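Local coordinates for protein lyase/mutase (PDB 4LSB) that belongs to the phosphoenolpyruvate phosphomutase family of TIM-barrel proteins and binds a magnesium ion, at residues Thr56-Tyr61 with Asp95-Phe100. Residues are numbered along the deposited sequence; the frame is centred on the assembly and turned at random.
Sequences TTSAGY and DLENGF. With MG (magnesium ion), chain E.
A chi1 of 177° turns the D95 carboxylate away from its own backbone N and across to S58, whose OG, set between its own backbone N and carbonyl carbon (chi1 62°), binds the magnesium ion and donates to the carboxylate. The two segments follow the neighbouring parallel strands 54-55 and 92-95 of a TIM barrel, and in such barrels the loops at the C-terminal strand ends form the active-site mouth. Two bonds from one residue grip D95 OD2: S58 N donates at 3.1 Å and S58 OG at 2.9 Å. Both arrive from the same face of the carboxylate, well above its plane. The other oxygen, OD1, takes the backbone N of E97 at 3.2 Å, on its anti side but tilted out of the carboxylate plane, closing an Asx turn, and also accepts from a magnesium-bound water. D95 thus acts as a second-shell residue, tying together both protein ligands and a water of the metal without binding it directly. These bonds restrain the rotation of the carboxylate. Just after strand 54-55, T56 OG1 accepts from D95 N at 2.9 Å in a nearly straight bond (163°), adding a side-chain link beside the backbone pairing of T56 with S93. T57, the residue before S58, is the N-cap of helix 58-64, its OG1 accepting from G60 N. The type II' turn from L96 to G99 carries E97 at its second position; the E97 chain, bent at chi2, swings its carboxylate back toward S58, while F100 lays a ring face against E97 CB. Three waters join the two side chains as the modelled magnesium ligands, with the metal 2.4 Å from S58 OG and 2.1 Å from E97 OE2.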
loop_
_atom_site.group_PDB
_atom_site.type_symbol
_atom_site.label_atom_id
_atom_site.label_comp_id
_atom_site.label_asym_id
_atom_site.label_seq_id
_atom_site.Cartn_x
_atom_site.Cartn_y
_atom_site.Cartn_z
ATOM N N THR B 56 9.140 2.367 10.638
ATOM C CA THR B 56 9.140 1.933 9.245
ATOM C C THR B 56 9.499 0.458 9.225
ATOM O O THR B 56 9.930 -0.116 10.258
ATOM C CB THR B 56 10.089 2.756 8.387
ATOM O OG1 THR B 56 11.405 2.549 8.817
ATOM C CG2 THR B 56 9.756 4.246 8.457
ATOM N N THR B 57 9.197 -0.194 8.111
ATOM C CA THR B 57 9.438 -1.622 7.928
ATOM C C THR B 57 10.051 -1.770 6.540
ATOM O O THR B 57 9.412 -1.520 5.536
ATOM C CB THR B 57 8.145 -2.470 8.060
ATOM O OG1 THR B 57 8.342 -3.772 7.519
ATOM C CG2 THR B 57 6.948 -1.818 7.382
ATOM N N SER B 58 11.332 -2.080 6.509
ATOM C CA SER B 58 12.008 -2.354 5.248
ATOM C C SER B 58 11.276 -3.493 4.481
ATOM O O SER B 58 11.221 -3.484 3.252
ATOM C CB SER B 58 13.491 -2.736 5.513
ATOM O OG SER B 58 13.539 -3.933 6.311
ATOM N N ALA B 59 10.685 -4.445 5.187
ATOM C CA ALA B 59 9.962 -5.541 4.548
ATOM C C ALA B 59 8.642 -5.116 3.918
ATOM O O ALA B 59 8.346 -5.504 2.768
ATOM C CB ALA B 59 9.658 -6.640 5.536
ATOM N N GLY B 60 7.848 -4.351 4.682
ATOM C CA GLY B 60 6.556 -3.831 4.184
ATOM C C GLY B 60 6.747 -2.927 2.995
ATOM O O GLY B 60 6.018 -2.985 1.974
ATOM N N TYR B 61 7.787 -2.099 3.087
ATOM C CA TYR B 61 8.119 -1.204 2.011
ATOM C C TYR B 61 8.460 -1.961 0.752
ATOM O O TYR B 61 7.971 -1.612 -0.313
ATOM C CB TYR B 61 9.283 -0.267 2.400
ATOM C CG TYR B 61 9.759 0.650 1.274
ATOM C CD1 TYR B 61 9.149 1.857 1.048
ATOM C CD2 TYR B 61 10.820 0.283 0.438
ATOM C CE1 TYR B 61 9.567 2.701 0.029
ATOM C CE2 TYR B 61 11.236 1.109 -0.602
ATOM C CZ TYR B 61 10.608 2.325 -0.791
ATOM O OH TYR B 61 11.028 3.183 -1.806
ATOM N N ASP B 95 13.730 1.990 10.441
ATOM C CA ASP B 95 14.490 0.790 10.185
ATOM C C ASP B 95 15.590 1.172 9.182
ATOM O O ASP B 95 15.270 1.530 8.062
ATOM C CB ASP B 95 13.540 -0.222 9.597
ATOM C CG ASP B 95 14.193 -1.514 9.217
ATOM O OD1 ASP B 95 15.434 -1.693 9.388
ATOM O OD2 ASP B 95 13.391 -2.367 8.798
ATOM N N LEU B 96 16.850 1.129 9.628
ATOM C CA LEU B 96 18.015 1.578 8.827
ATOM C C LEU B 96 18.927 0.414 8.547
ATOM O O LEU B 96 20.146 0.571 8.369
ATOM C CB LEU B 96 18.765 2.655 9.573
ATOM C CG LEU B 96 17.911 3.855 9.847
ATOM C CD1 LEU B 96 18.633 4.790 10.802
ATOM C CD2 LEU B 96 17.472 4.513 8.546
ATOM N N GLU B 97 18.313 -0.764 8.508
ATOM C CA GLU B 97 18.994 -2.010 8.123
ATOM C C GLU B 97 20.313 -2.097 8.905
ATOM O O GLU B 97 20.339 -1.851 10.115
ATOM C CB GLU B 97 19.267 -1.992 6.604
ATOM C CG GLU B 97 18.067 -1.609 5.749
ATOM C CD GLU B 97 17.268 -2.822 5.337
ATOM O OE1 GLU B 97 17.234 -3.142 4.122
ATOM O OE2 GLU B 97 16.705 -3.446 6.241
ATOM N N ASN B 98 21.417 -2.385 8.207
ATOM C CA ASN B 98 22.754 -2.431 8.838
ATOM C C ASN B 98 23.504 -1.084 8.733
ATOM O O ASN B 98 24.737 -1.040 8.868
ATOM C CB ASN B 98 23.556 -3.568 8.197
ATOM C CG ASN B 98 23.983 -3.238 6.779
ATOM O OD1 ASN B 98 23.263 -2.532 6.038
ATOM N ND2 ASN B 98 25.157 -3.703 6.398
ATOM N N GLY B 99 22.762 0.011 8.493
ATOM C CA GLY B 99 23.374 1.339 8.251
ATOM C C GLY B 99 23.802 1.543 6.785
ATOM O O GLY B 99 24.418 2.567 6.466
ATOM N N PHE B 100 23.455 0.582 5.911
ATOM C CA PHE B 100 23.665 0.652 4.428
ATOM C C PHE B 100 25.138 0.546 3.998
ATOM O O PHE B 100 25.571 1.060 2.955
ATOM C CB PHE B 100 22.956 1.886 3.828
ATOM C CG PHE B 100 21.488 1.887 4.097
ATOM C CD1 PHE B 100 20.654 1.055 3.366
ATOM C CD2 PHE B 100 20.959 2.625 5.122
ATOM C CE1 PHE B 100 19.312 0.996 3.648
ATOM C CE2 PHE B 100 19.601 2.576 5.416
ATOM C CZ PHE B 100 18.771 1.781 4.653
HETATM MG MG MG E . 15.592 -5.162 6.627
HETATM O O HOH W 1 15.728 -4.376 8.914
HETATM O O HOH W 2 17.439 -6.251 7.041
HETATM O O HOH W 3 14.303 -6.592 7.271
#